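Local coordinates for flavin-dependent monooxygenase, oxygenase subunit HsaA (Rhodococcus sp., PDB 2RFQ), which catalyses the FMNH2-dependent ortho-hydroxylation of the phenolic secosteroid 3-HSA during bacterial cholesterol breakdown, working as a homotetramer with a separate reductase, at residues A[355-358]-A[359-362]; A[77-80]-A[81-84]; A[251-254]-A[255-259]; A[244-247]-A[248-252]. All coordinates share one frame; numbering follows the deposited sequence.

Contact 1 (A[355-358]-A[359-362]); sequences LQRF and WRDA. With 1PS (3-pyridinium-1-ylpropane-1-sulfonate), chain E.
The side chain of Gln356 runs alongside that of Arg360, one helical turn on, and points the same way. Its OE1 takes two bonds from the side of the guanidinium, from Arg360 NE and from Arg360 NH2, each 3.0 Å long. OE1 lies almost in the guanidinium plane, yet both donors come from one face of the amide, tilted from its plane. Gln356 has CG wedged between its backbone N and carbonyl carbon (chi1 54°), and a bend at chi2 turns OE1 toward Arg360. Gln356 NE2 bonds Thr353 O, which helps fix the amide flip. Arg360 NH1 makes a salt bridge to Glu31 and a hydrogen bond to Val185 O. Arg357 CG lies 3.6 Å from Asp361 OD2; the Arg357 head goes to Glu31 and Gln28, and Asp361 OD1 accepts from Leu187 N. Leu355 N donates to sulfonate O3 of the bound 3-pyridinium-1-ylpropane-1-sulfonate, at 3.0 Å. Helix 354-365 lies against helices 233-266 and 316-344. Leu355 and Phe358 meet the first, and Trp359 stacks on Phe341 of the second. Trp359 also stacks on Trp359 of a neighbouring subunit.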
loop_
_atom_site.group_PDB
_atom_site.type_symbol
_atom_site.label_atom_id
_atom_site.label_comp_id
_atom_site.label_asym_id
_atom_site.label_seq_id
_atom_site.Cartn_x
_atom_site.Cartn_y
_atom_site.Cartn_z
ATOM N N LEU A 355 22.460 -3.004 7.165
ATOM C CA LEU A 355 21.075 -2.879 6.704
ATOM C C LEU A 355 20.956 -1.947 5.487
ATOM O O LEU A 355 20.217 -2.279 4.511
ATOM C CB LEU A 355 20.159 -2.472 7.844
ATOM C CG LEU A 355 18.684 -2.248 7.550
ATOM C CD1 LEU A 355 18.001 -3.519 7.008
ATOM C CD2 LEU A 355 17.980 -1.800 8.852
ATOM N N GLN A 356 21.645 -0.795 5.521
ATOM C CA GLN A 356 21.610 0.121 4.368
ATOM C C GLN A 356 22.214 -0.552 3.122
ATOM O O GLN A 356 21.815 -0.240 1.996
ATOM C CB GLN A 356 22.287 1.464 4.654
ATOM C CG GLN A 356 23.717 1.353 5.162
ATOM C CD GLN A 356 24.766 1.312 4.038
ATOM O OE1 GLN A 356 24.614 1.966 3.005
ATOM N NE2 GLN A 356 25.876 0.580 4.275
ATOM N N ARG A 357 23.187 -1.448 3.335
ATOM C CA ARG A 357 23.772 -2.195 2.203
ATOM C C ARG A 357 22.766 -3.164 1.584
ATOM O O ARG A 357 22.632 -3.206 0.360
ATOM C CB ARG A 357 25.041 -2.935 2.629
ATOM C CG ARG A 357 25.877 -3.358 1.423
ATOM C CD ARG A 357 27.038 -4.208 1.858
ATOM N NE ARG A 357 27.953 -3.445 2.700
ATOM C CZ ARG A 357 28.136 -3.649 4.001
ATOM N NH1 ARG A 357 27.482 -4.616 4.634
ATOM N NH2 ARG A 357 29.005 -2.887 4.665
ATOM N N PHE A 358 22.074 -3.963 2.412
ATOM C CA PHE A 358 21.048 -4.863 1.882
ATOM C C PHE A 358 19.980 -4.071 1.150
ATOM O O PHE A 358 19.456 -4.518 0.130
ATOM C CB PHE A 358 20.408 -5.636 3.023
ATOM C CG PHE A 358 21.279 -6.757 3.581
ATOM C CD1 PHE A 358 21.746 -7.798 2.752
ATOM C CD2 PHE A 358 21.572 -6.799 4.947
ATOM C CE1 PHE A 358 22.507 -8.853 3.289
ATOM C CE2 PHE A 358 22.354 -7.831 5.495
ATOM C CZ PHE A 358 22.806 -8.874 4.661
ATOM N N TRP A 359 19.670 -2.884 1.680
ATOM C CA TRP A 359 18.656 -1.995 1.077
ATOM C C TRP A 359 19.085 -1.577 -0.326
ATOM O O TRP A 359 18.350 -1.791 -1.288
ATOM C CB TRP A 359 18.429 -0.786 2.024
ATOM C CG TRP A 359 17.456 0.248 1.551
ATOM C CD1 TRP A 359 16.098 0.106 1.351
ATOM C CD2 TRP A 359 17.779 1.592 1.209
ATOM N NE1 TRP A 359 15.556 1.305 0.907
ATOM C CE2 TRP A 359 16.565 2.230 0.812
ATOM C CE3 TRP A 359 18.973 2.325 1.201
ATOM C CZ2 TRP A 359 16.521 3.590 0.437
ATOM C CZ3 TRP A 359 18.929 3.681 0.814
ATOM C CH2 TRP A 359 17.725 4.279 0.424
ATOM N N ARG A 360 20.293 -1.022 -0.458
ATOM C CA ARG A 360 20.771 -0.615 -1.788
ATOM C C ARG A 360 20.926 -1.797 -2.717
ATOM O O ARG A 360 20.570 -1.733 -3.910
ATOM C CB ARG A 360 22.095 0.121 -1.662
ATOM C CG ARG A 360 21.900 1.528 -1.047
ATOM C CD ARG A 360 23.239 2.270 -0.943
ATOM N NE ARG A 360 24.140 1.667 0.046
ATOM C CZ ARG A 360 25.184 0.884 -0.234
ATOM N NH1 ARG A 360 25.494 0.563 -1.494
ATOM N NH2 ARG A 360 25.921 0.400 0.754
ATOM N N ASP A 361 21.448 -2.891 -2.163
ATOM C CA ASP A 361 21.664 -4.112 -2.957
ATOM C C ASP A 361 20.362 -4.683 -3.553
ATOM O O ASP A 361 20.331 -5.079 -4.732
ATOM C CB ASP A 361 22.362 -5.166 -2.101
ATOM C CG ASP A 361 23.849 -4.881 -1.889
ATOM O OD1 ASP A 361 24.414 -3.933 -2.477
ATOM O OD2 ASP A 361 24.475 -5.608 -1.073
ATOM N N ALA A 362 19.315 -4.749 -2.726
ATOM C CA ALA A 362 18.010 -5.294 -3.178
ATOM C C ALA A 362 17.418 -4.388 -4.240
ATOM O O ALA A 362 16.898 -4.860 -5.257
ATOM C CB ALA A 362 17.046 -5.471 -1.988
HETATM N N1 1PS E . 24.693 0.567 13.466
HETATM C C1 1PS E . 24.978 1.859 13.172
HETATM C C2 1PS E . 26.256 2.377 13.398
HETATM C C3 1PS E . 25.628 -0.251 13.992
HETATM C C4 1PS E . 26.922 0.217 14.244
HETATM C C5 1PS E . 27.238 1.545 13.938
HETATM C C6 1PS E . 23.338 0.035 13.227
HETATM C C7 1PS E . 23.036 -0.108 11.735
HETATM C C8 1PS E . 21.703 -0.820 11.504
HETATM S S1 1PS E . 21.881 -2.486 11.374
HETATM O O1 1PS E . 20.494 -3.021 11.420
HETATM O O2 1PS E . 22.655 -3.052 12.512
HETATM O O3 1PS E . 22.632 -2.792 10.116
#

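Contact 2 (A[77-80]-A[81-84])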
loop_
_atom_site.group_PDB
_atom_site.type_symbol
_atom_site.label_atom_id
_atom_site.label_comp_id
_atom_site.label_asym_id
_atom_site.label_seq_id
_atom_site.Cartn_x
_atom_site.Cartn_y
_atom_site.Cartn_z
ATOM N N SER A 77 22.151 -13.951 2.288
ATOM C CA SER A 77 21.816 -13.416 3.609
ATOM C C SER A 77 23.043 -12.860 4.358
ATOM O O SER A 77 22.887 -12.145 5.363
ATOM C CB SER A 77 21.103 -14.470 4.453
ATOM O OG SER A 77 21.997 -15.465 4.934
ATOM N N ALA A 78 24.233 -13.284 3.918
ATOM C CA ALA A 78 25.514 -12.788 4.475
ATOM C C ALA A 78 26.111 -11.629 3.676
ATOM O O ALA A 78 26.639 -10.677 4.257
ATOM C CB ALA A 78 26.530 -13.911 4.590
ATOM N N CYS A 79 26.042 -11.717 2.351
ATOM C CA CYS A 79 26.604 -10.673 1.497
ATOM C C CYS A 79 25.766 -10.670 0.221
ATOM O O CYS A 79 25.737 -11.685 -0.504
ATOM C CB CYS A 79 28.065 -10.966 1.194
ATOM S SG CYS A 79 28.759 -9.797 -0.048
ATOM N N GLY A 80 25.058 -9.558 -0.017
ATOM C CA GLY A 80 24.156 -9.482 -1.161
ATOM C C GLY A 80 24.874 -9.690 -2.481
ATOM O O GLY A 80 24.404 -10.440 -3.355
ATOM N N SER A 81 25.995 -8.994 -2.662
ATOM C CA SER A 81 26.779 -9.163 -3.891
ATOM C C SER A 81 27.301 -10.586 -4.082
ATOM O O SER A 81 27.235 -11.137 -5.197
ATOM C CB SER A 81 27.943 -8.159 -3.972
ATOM O OG SER A 81 27.476 -6.820 -4.134
ATOM N N THR A 82 27.836 -11.182 -3.019
ATOM C CA THR A 82 28.342 -12.552 -3.130
ATOM C C THR A 82 27.198 -13.508 -3.468
ATOM O O THR A 82 27.352 -14.386 -4.325
ATOM C CB THR A 82 29.072 -12.981 -1.846
ATOM O OG1 THR A 82 30.145 -12.058 -1.605
ATOM C CG2 THR A 82 29.700 -14.365 -2.032
ATOM N N GLY A 83 26.039 -13.294 -2.845
ATOM C CA GLY A 83 24.861 -14.133 -3.120
ATOM C C GLY A 83 24.386 -14.001 -4.558
ATOM O O GLY A 83 24.051 -15.004 -5.210
ATOM N N TRP A 84 24.384 -12.763 -5.050
ATOM C CA TRP A 84 23.985 -12.487 -6.431
ATOM C C TRP A 84 24.902 -13.188 -7.421
ATOM O O TRP A 84 24.433 -13.894 -8.332
ATOM C CB TRP A 84 24.029 -10.988 -6.665
ATOM C CG TRP A 84 23.543 -10.508 -8.014
ATOM C CD1 TRP A 84 24.314 -10.214 -9.102
ATOM C CD2 TRP A 84 22.173 -10.244 -8.404
ATOM N NE1 TRP A 84 23.511 -9.760 -10.140
ATOM C CE2 TRP A 84 22.201 -9.769 -9.729
ATOM C CE3 TRP A 84 20.931 -10.349 -7.742
ATOM C CZ2 TRP A 84 21.022 -9.418 -10.423
ATOM C CZ3 TRP A 84 19.766 -10.003 -8.414
ATOM C CH2 TRP A 84 19.820 -9.540 -9.744
#
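Cys79 and Thr82 meet where the chain enters helix 80-96, with the thiol of Cys79 as the cap. The polar side-chain bond comes first. Cys79 is the N-cap residue, and its SG accepts from Thr82 N at 3.4 Å, with an N-H...S angle of 161°. SG is turned anti to the backbone N of Cys79 (chi1 173°), which swings the sulfur forward over the first turn. Thr82 OG1 lies 3.1 Å from the same SG. Thr82 OG1 stands beside its own backbone N (chi1 -58°), on the side that faces the thiol.

Backbone bonds form the second group. Gly83 N donates to Cys79 O and Trp84 N donates to Gly80 O, both at 2.9 Å. They set the helical pattern from its first turn. Trp84 CB also packs against the carbonyl of the turn before, 3.4 Å from Gly80 O.

Carbon contacts are few. Cys79 CB touches Thr82 CB at 3.8 Å. The indole of Trp84 leads away from this turn. It packs on Pro244, Ile245 and Met248 of helix 233-266, and its NE1 makes a weak bond to Ser143 OG. Trp84 and Ser143 are both probable FMN-binding residues, inferred by similarity.

Sulfur is a softer and usually weaker acceptor than the oxygen of Ser, Thr or Asp at an N-cap. The cap here is nevertheless buried and nearly straight. The sulfur meets an amide N-H at the positive end of the helix dipole. The helix end may slightly favour the thiolate, though burial would work against it.

Contact 3 (A[251-254]-A[255-259]); sequences GAYD and AHVEH. With 1PS (3-pyridinium-1-ylpropane-1-sulfonate), chain E.
Tyr253 reaches along the helix to bring one ring face against Val257 CG2, one turn further on. From CB, the chain leaves with CG anti to the backbone N (chi1 -179°). The ring then stands with that face toward the methyl. Val257 CG2 sits over the phenol end: it is 3.7 Å from Tyr253 CE2 and 3.5 Å from Tyr253 CZ. Measured to the ring centroid it lies at 3.8 Å, 21° off the normal, a CH-pi contact. At the tip, Tyr253 OH is 3.8 Å from Val257 CG2 and hydrogen-bonds to Glu384 and Tyr380 of another subunit, not the one that meets Trp359. Val257 CG2 stands beside its own backbone N, the branch that turns back over Tyr253. The same methyl is 3.4 Å from Tyr253 O.

All of this rides on helix 233-266, a long helix of the C-terminal helical domain of the acyl-CoA dehydrogenase fold. Its regular i to i+4 bonds include Val257 N to Tyr253 O at 2.8 Å, the straightest of the four across this turn.

Another flank of the helix faces the bound 3-pyridinium-1-ylpropane-1-sulfonate. His259 offers a ring face to the ligand's C6, which lies above the ring and is displaced toward its rim. His259 CB is 3.5 Å from sulfonate O2. Ala255 and His256 also line this pocket, and the His256 side chain packs on Leu355 of helix 354-365 and on Leu340 and Ser344 of helix 316-344.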
loop_
_atom_site.group_PDB
_atom_site.type_symbol
_atom_site.label_atom_id
_atom_site.label_comp_id
_atom_site.label_asym_id
_atom_site.label_seq_id
_atom_site.Cartn_x
_atom_site.Cartn_y
_atom_site.Cartn_z
ATOM N N GLY A 251 18.759 -11.614 5.511
ATOM C CA GLY A 251 19.954 -11.039 6.146
ATOM C C GLY A 251 19.625 -9.704 6.786
ATOM O O GLY A 251 20.044 -9.434 7.923
ATOM N N ALA A 252 18.873 -8.884 6.053
ATOM C CA ALA A 252 18.454 -7.571 6.548
ATOM C C ALA A 252 17.597 -7.744 7.800
ATOM O O ALA A 252 17.758 -7.013 8.800
ATOM C CB ALA A 252 17.680 -6.827 5.479
ATOM N N TYR A 253 16.662 -8.689 7.736
ATOM C CA TYR A 253 15.786 -8.971 8.890
ATOM C C TYR A 253 16.598 -9.374 10.135
ATOM O O TYR A 253 16.430 -8.807 11.228
ATOM C CB TYR A 253 14.796 -10.073 8.506
ATOM C CG TYR A 253 13.872 -10.374 9.653
ATOM C CD1 TYR A 253 12.749 -9.578 9.888
ATOM C CD2 TYR A 253 14.154 -11.420 10.539
ATOM C CE1 TYR A 253 11.913 -9.839 10.986
ATOM C CE2 TYR A 253 13.302 -11.701 11.645
ATOM C CZ TYR A 253 12.200 -10.890 11.851
ATOM O OH TYR A 253 11.367 -11.157 12.925
ATOM N N ASP A 254 17.504 -10.325 9.960
ATOM C CA ASP A 254 18.293 -10.820 11.092
ATOM C C ASP A 254 19.168 -9.706 11.656
ATOM O O ASP A 254 19.278 -9.579 12.883
ATOM C CB ASP A 254 19.149 -12.001 10.647
ATOM C CG ASP A 254 18.338 -13.265 10.414
ATOM O OD1 ASP A 254 17.163 -13.386 10.876
ATOM O OD2 ASP A 254 18.899 -14.170 9.748
ATOM N N ALA A 255 19.772 -8.892 10.782
ATOM C CA ALA A 255 20.663 -7.803 11.230
ATOM C C ALA A 255 19.830 -6.811 12.043
ATOM O O ALA A 255 20.220 -6.408 13.151
ATOM C CB ALA A 255 21.340 -7.094 10.020
ATOM N N HIS A 256 18.659 -6.472 11.510
ATOM C CA HIS A 256 17.762 -5.513 12.167
ATOM C C HIS A 256 17.284 -6.015 13.511
ATOM O O HIS A 256 17.391 -5.313 14.526
ATOM C CB HIS A 256 16.559 -5.217 11.257
ATOM C CG HIS A 256 15.533 -4.316 11.880
ATOM N ND1 HIS A 256 15.730 -2.958 12.035
ATOM C CD2 HIS A 256 14.296 -4.578 12.371
ATOM C CE1 HIS A 256 14.652 -2.422 12.587
ATOM N NE2 HIS A 256 13.764 -3.386 12.792
ATOM N N VAL A 257 16.789 -7.249 13.547
ATOM C CA VAL A 257 16.294 -7.799 14.826
ATOM C C VAL A 257 17.411 -7.964 15.870
ATOM O O VAL A 257 17.189 -7.690 17.055
ATOM C CB VAL A 257 15.478 -9.093 14.614
ATOM C CG1 VAL A 257 15.113 -9.780 15.966
ATOM C CG2 VAL A 257 14.230 -8.781 13.806
ATOM N N GLU A 258 18.607 -8.373 15.437
ATOM C CA GLU A 258 19.747 -8.471 16.372
ATOM C C GLU A 258 20.079 -7.115 16.976
ATOM O O GLU A 258 20.176 -6.983 18.203
ATOM C CB GLU A 258 20.975 -9.043 15.675
ATOM C CG GLU A 258 22.239 -9.042 16.558
ATOM C CD GLU A 258 23.398 -9.685 15.846
ATOM O OE1 GLU A 258 23.995 -9.035 14.964
ATOM O OE2 GLU A 258 23.700 -10.855 16.160
ATOM N N HIS A 259 20.194 -6.097 16.129
ATOM C CA HIS A 259 20.541 -4.765 16.610
ATOM C C HIS A 259 19.428 -4.182 17.486
ATOM O O HIS A 259 19.689 -3.691 18.593
ATOM C CB HIS A 259 20.848 -3.834 15.452
ATOM C CG HIS A 259 21.266 -2.472 15.891
ATOM N ND1 HIS A 259 22.550 -2.194 16.311
ATOM C CD2 HIS A 259 20.565 -1.317 16.018
ATOM C CE1 HIS A 259 22.630 -0.919 16.650
ATOM N NE2 HIS A 259 21.440 -0.367 16.492
HETATM N N1 1PS E . 24.693 0.567 13.466
HETATM C C1 1PS E . 24.978 1.859 13.172
HETATM C C2 1PS E . 26.256 2.377 13.398
HETATM C C3 1PS E . 25.628 -0.251 13.992
HETATM C C4 1PS E . 26.922 0.217 14.244
HETATM C C5 1PS E . 27.238 1.545 13.938
HETATM C C6 1PS E . 23.338 0.035 13.227
HETATM C C7 1PS E . 23.036 -0.108 11.735
HETATM C C8 1PS E . 21.703 -0.820 11.504
HETATM S S1 1PS E . 21.881 -2.486 11.374
HETATM O O1 1PS E . 20.494 -3.021 11.420
HETATM O O2 1PS E . 22.655 -3.052 12.512
HETATM O O3 1PS E . 22.632 -2.792 10.116
#

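Contact 4 (A[244-247]-A[248-252])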
loop_
_atom_site.group_PDB
_atom_site.type_symbol
_atom_site.label_atom_id
_atom_site.label_comp_id
_atom_site.label_asym_id
_atom_site.label_seq_id
_atom_site.Cartn_x
_atom_site.Cartn_y
_atom_site.Cartn_z
ATOM N N PRO A 244 18.440 -14.633 -4.552
ATOM C CA PRO A 244 19.402 -13.829 -3.767
ATOM C C PRO A 244 18.750 -12.594 -3.138
ATOM O O PRO A 244 19.118 -12.209 -2.053
ATOM C CB PRO A 244 20.506 -13.468 -4.776
ATOM C CG PRO A 244 19.893 -13.669 -6.141
ATOM C CD PRO A 244 18.776 -14.664 -5.994
ATOM N N ILE A 245 17.752 -12.012 -3.803
ATOM C CA ILE A 245 17.079 -10.846 -3.222
ATOM C C ILE A 245 16.283 -11.263 -1.989
ATOM O O ILE A 245 16.317 -10.578 -0.956
ATOM C CB ILE A 245 16.244 -10.111 -4.256
ATOM C CG1 ILE A 245 17.165 -9.624 -5.391
ATOM C CG2 ILE A 245 15.511 -8.945 -3.607
ATOM C CD1 ILE A 245 16.395 -9.059 -6.634
ATOM N N VAL A 246 15.561 -12.386 -2.094
ATOM C CA VAL A 246 14.931 -12.979 -0.909
ATOM C C VAL A 246 15.971 -13.213 0.220
ATOM O O VAL A 246 15.747 -12.841 1.371
ATOM C CB VAL A 246 14.144 -14.261 -1.260
ATOM C CG1 VAL A 246 13.589 -14.920 0.013
ATOM C CG2 VAL A 246 13.006 -13.887 -2.228
ATOM N N GLY A 247 17.110 -13.811 -0.117
ATOM C CA GLY A 247 18.189 -14.022 0.866
ATOM C C GLY A 247 18.670 -12.711 1.498
ATOM O O GLY A 247 18.898 -12.660 2.713
HETATM N N MSE A 248 18.814 -11.663 0.687
HETATM C CA MSE A 248 19.172 -10.332 1.197
HETATM C C MSE A 248 18.157 -9.876 2.251
HETATM O O MSE A 248 18.539 -9.292 3.281
HETATM C CB MSE A 248 19.282 -9.319 0.048
HETATM C CG MSE A 248 20.520 -9.562 -0.798
HETATM SE SE MSE A 248 20.385 -8.300 -2.321
HETATM C CE MSE A 248 20.980 -9.497 -3.786
ATOM N N ALA A 249 16.880 -10.201 2.030
ATOM C CA ALA A 249 15.824 -9.797 2.958
ATOM C C ALA A 249 15.970 -10.558 4.279
ATOM O O ALA A 249 15.804 -9.968 5.372
ATOM C CB ALA A 249 14.432 -9.989 2.301
ATOM N N TYR A 250 16.286 -11.851 4.205
ATOM C CA TYR A 250 16.552 -12.622 5.435
ATOM C C TYR A 250 17.703 -11.993 6.229
ATOM O O TYR A 250 17.628 -11.825 7.471
ATOM C CB TYR A 250 16.873 -14.087 5.133
ATOM C CG TYR A 250 15.649 -14.963 4.942
ATOM C CD1 TYR A 250 15.078 -15.107 3.690
ATOM C CD2 TYR A 250 15.047 -15.600 6.023
ATOM C CE1 TYR A 250 13.961 -15.936 3.489
ATOM C CE2 TYR A 250 13.909 -16.416 5.848
ATOM C CZ TYR A 250 13.374 -16.557 4.559
ATOM O OH TYR A 250 12.263 -17.347 4.350
ATOM N N GLY A 251 18.759 -11.614 5.511
ATOM C CA GLY A 251 19.954 -11.039 6.146
ATOM C C GLY A 251 19.625 -9.704 6.786
ATOM O O GLY A 251 20.044 -9.434 7.923
ATOM N N ALA A 252 18.873 -8.884 6.053
ATOM C CA ALA A 252 18.454 -7.571 6.548
ATOM C C ALA A 252 17.597 -7.744 7.800
ATOM O O ALA A 252 17.758 -7.013 8.800
ATOM C CB ALA A 252 17.680 -6.827 5.479
#
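Met248, present as selenomethionine, folds back along the preceding turn to touch Pro244 and Ile245. Its CE lies 4.1 Å from Pro244 CB and equally far from Ile245 CG1. Its CG is closer in, 3.2 Å from Pro244 O. With CG anti to its carbonyl carbon (chi1 -72°), the chain runs back toward the start of the helix and bends at chi3 so that CE touches both residues.

The second pair is Val246 and Tyr250, which lie side by side and point the same way. Val246 CG1 meets the ring at its edge, in the ring plane, 3.6 Å from Tyr250 CE1. Tyr250 CD1 is also 3.3 Å from Val246 O, the oxygen that takes the Tyr250 N-H. That oxygen receives a second, weak bond from Ala249 N, whose main acceptor is Ile245 O at 3.1 Å.

Further out, neighbouring helices hold these side chains in place. Ser87 of helix 80-96 packs on Pro244, and Thr330 and Ala333 of helix 316-344 pack on Ile245. Phe358 and Asp361 of helix 354-365 cover Met248. Trp294 and Ile290 of helix 277-309 touch Tyr250, and Arg73 makes a cation-pi contact with its ring.

The helix kinks at Pro244, whose N has no bond to the turn before. Buried helix-on-helix packing of this kind belongs to the C-terminal helical bundle of the acyl-CoA dehydrogenase fold, here set beside Trp84 of the probable FMN site.

Along the chain the order is contact 2, contact 4, contact 3, contact 1. Contacts 4 and 3 follow each other on helix 233-266, share Gly251 and Ala252, and have centres about 10 Å apart. Contact 1 is on helix 354-365; its centre is about 9 Å from that of contact 4 and about 12 Å from that of contact 3. Phe358 bridges them, packing on Gly251 and Ala252 and also on Ser77 of contact 2. Contact 2 belongs to the N-terminal helical part, and its centre is about 8 Å from that of contact 4. The cluster thus joins the N- and C-terminal helical parts. It runs from Trp84 of the probable FMN site to the observed ligand pocket, which contacts 1 and 3 both line.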